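Local coordinates for protein putative SAM-dependent O-methyltranferase (Podospora anserina, PDB 4YMH) that binds S-adenosyl-L-homocysteine and probably transfers methyl groups from S-adenosylmethionine to substrate oxygen atoms, at residues Leu70-Tyr75 / Val143-Asp148. Residues are numbered along the deposited sequence; the frame is centred on the assembly and turned at random.
With SAH (S-adenosyl-L-homocysteine), chain E.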
# COMPACT_ATOMS: atom_id res chain seq x y z
N LEU A 70 17.52 4.25 3.37
CA LEU A 70 18.46 3.16 3.10
C LEU A 70 17.83 2.20 2.11
O LEU A 70 16.65 1.91 2.20
CB LEU A 70 18.84 2.42 4.38
CG LEU A 70 19.63 1.11 4.15
CD1 LEU A 70 21.00 1.39 3.52
CD2 LEU A 70 19.77 0.32 5.44
N GLU A 71 18.64 1.71 1.18
CA GLU A 71 18.18 0.75 0.19
C GLU A 71 19.17 -0.41 0.10
O GLU A 71 20.37 -0.21 0.03
CB GLU A 71 18.02 1.45 -1.16
CG GLU A 71 18.16 0.58 -2.36
CD GLU A 71 17.86 1.32 -3.64
OE1 GLU A 71 18.78 1.49 -4.47
OE2 GLU A 71 16.70 1.74 -3.80
N ILE A 72 18.66 -1.64 0.12
CA ILE A 72 19.52 -2.80 0.01
C ILE A 72 19.22 -3.45 -1.33
O ILE A 72 18.11 -3.94 -1.55
CB ILE A 72 19.31 -3.79 1.18
CG1 ILE A 72 19.37 -3.05 2.52
CG2 ILE A 72 20.36 -4.89 1.13
CD1 ILE A 72 19.20 -3.96 3.74
N GLY A 73 20.20 -3.41 -2.24
CA GLY A 73 20.05 -3.93 -3.59
C GLY A 73 19.83 -2.80 -4.58
O GLY A 73 18.70 -2.37 -4.81
N CYS A 74 20.91 -2.31 -5.18
CA CYS A 74 20.83 -1.13 -6.04
C CYS A 74 20.49 -1.48 -7.49
O CYS A 74 19.76 -0.73 -8.15
CB CYS A 74 22.16 -0.36 -5.99
SG CYS A 74 22.14 1.22 -6.86
N TYR A 75 20.98 -2.63 -7.96
CA TYR A 75 20.95 -3.03 -9.38
C TYR A 75 21.46 -1.90 -10.27
O TYR A 75 22.64 -1.55 -10.20
CB TYR A 75 19.54 -3.46 -9.80
CG TYR A 75 19.52 -4.16 -11.14
CD1 TYR A 75 20.28 -5.31 -11.35
CD2 TYR A 75 18.73 -3.69 -12.19
CE1 TYR A 75 20.27 -5.96 -12.58
CE2 TYR A 75 18.72 -4.34 -13.42
CZ TYR A 75 19.48 -5.48 -13.60
OH TYR A 75 19.47 -6.13 -14.81
N VAL A 143 14.13 -2.97 1.22
CA VAL A 143 14.88 -4.23 1.11
C VAL A 143 14.54 -4.92 -0.20
O VAL A 143 13.41 -5.36 -0.40
CB VAL A 143 14.56 -5.18 2.28
CG1 VAL A 143 15.43 -6.46 2.21
CG2 VAL A 143 14.75 -4.46 3.58
N ASP A 144 15.51 -5.01 -1.10
CA ASP A 144 15.23 -5.53 -2.42
C ASP A 144 16.44 -6.30 -2.96
O ASP A 144 16.70 -6.26 -4.15
CB ASP A 144 14.84 -4.37 -3.35
CG ASP A 144 14.23 -4.83 -4.68
OD1 ASP A 144 13.76 -5.98 -4.78
OD2 ASP A 144 14.23 -4.02 -5.63
N ALA A 145 17.17 -6.99 -2.09
CA ALA A 145 18.39 -7.70 -2.50
C ALA A 145 18.18 -9.22 -2.60
O ALA A 145 17.12 -9.68 -3.05
CB ALA A 145 19.53 -7.39 -1.55
N ASN A 146 19.16 -10.01 -2.17
CA ASN A 146 19.03 -11.47 -2.23
C ASN A 146 17.91 -11.92 -1.27
O ASN A 146 17.91 -11.57 -0.09
CB ASN A 146 20.35 -12.17 -1.89
CG ASN A 146 20.98 -11.63 -0.62
OD1 ASN A 146 21.09 -10.42 -0.44
ND2 ASN A 146 21.40 -12.54 0.27
N LYS A 147 16.96 -12.68 -1.81
CA LYS A 147 15.76 -13.02 -1.04
C LYS A 147 16.11 -13.88 0.17
O LYS A 147 15.41 -13.83 1.19
CB LYS A 147 14.72 -13.71 -1.92
CG LYS A 147 14.43 -12.99 -3.25
CD LYS A 147 13.99 -11.53 -3.06
CE LYS A 147 13.92 -10.83 -4.41
NZ LYS A 147 14.26 -9.39 -4.32
N ASP A 148 17.19 -14.66 0.09
CA ASP A 148 17.56 -15.51 1.21
C ASP A 148 18.26 -14.71 2.33
O ASP A 148 18.56 -15.25 3.39
CB ASP A 148 18.45 -16.70 0.75
CG ASP A 148 19.82 -16.27 0.22
OD1 ASP A 148 20.02 -15.10 -0.13
OD2 ASP A 148 20.71 -17.14 0.09
N SAH E . 16.20 -2.12 -6.34
CA SAH E . 16.39 -2.30 -7.75
CB SAH E . 16.55 -3.77 -8.12
CG SAH E . 17.38 -4.64 -7.18
SD SAH E . 17.60 -6.25 -7.84
C SAH E . 15.23 -1.74 -8.53
O SAH E . 15.37 -1.45 -9.70
OXT SAH E . 14.16 -1.59 -7.97
C5' SAH E . 18.57 -6.90 -6.55
C4' SAH E . 20.00 -6.38 -6.49
O4' SAH E . 20.62 -6.83 -5.30
C3' SAH E . 20.86 -6.90 -7.62
O3' SAH E . 21.48 -5.85 -8.31
C2' SAH E . 21.89 -7.77 -6.94
O2' SAH E . 23.11 -7.80 -7.60
C1' SAH E . 21.95 -7.21 -5.54
N9 SAH E . 22.38 -8.18 -4.53
C8 SAH E . 22.09 -9.47 -4.47
N7 SAH E . 22.64 -10.03 -3.41
C5 SAH E . 23.29 -9.09 -2.77
C6 SAH E . 24.10 -9.00 -1.55
N6 SAH E . 24.29 -10.09 -0.84
N1 SAH E . 24.60 -7.83 -1.19
C2 SAH E . 24.38 -6.75 -1.93
N3 SAH E . 23.66 -6.74 -3.04
C4 SAH E . 23.10 -7.87 -3.50
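Ile72 and Val143 are a parallel bridge pair on neighbouring strands; just past it, Asp144 N donates to Ile72 O at 2.8 Å. The N-H meets the oxygen at 145°. Ala145 N is also close to this oxygen, but its angle is too poor for a second bond. On the Ile72/Val143 face the contact is apolar: CG2 of Ile72, placed anti to its backbone N, reaches Ala145 CB at 3.8 Å, and CD1 lies more loosely against Val143 CG2.

Beyond this pair the backbones draw closer, Gly73 CA lying 4.3 Å from Ala145 CA, and both line the ligand pocket. Strands 68-72 and 138-143 are central in the 3-2-1-4-5-7-6 sheet of a class I, Rossmann-like methyltransferase, whose cofactor lies across the carboxyl ends of the strands. Gly73, at phi 102°, follows the first strand directly in the glycine-containing loop characteristic of this fold.

Asp144 can be traced outward from the end of strand 138-143. Its CB packs 3.8 Å from Ile72 O; chi1 of -167° swings CG away from the backbone N, to 3.7 Å from the ligand amine. OD2 accepts a hydrogen bond from SAH N at 2.8 Å, and OD1 forms a long salt bridge with Lys147 NZ. The same amine donates to Gly73 O at 2.9 Å, so both segments grip one nitrogen. Lys147 NZ also bonds Ala145 O in its carbonyl plane. At the adenine end, Asn146 OD1 approaches SAH N6 to 3.2 Å and is hydrogen-bonded to Tyr153 OH, while ND2 donates to Asp148 OD1 on the syn side but tilted out of the carboxylate plane.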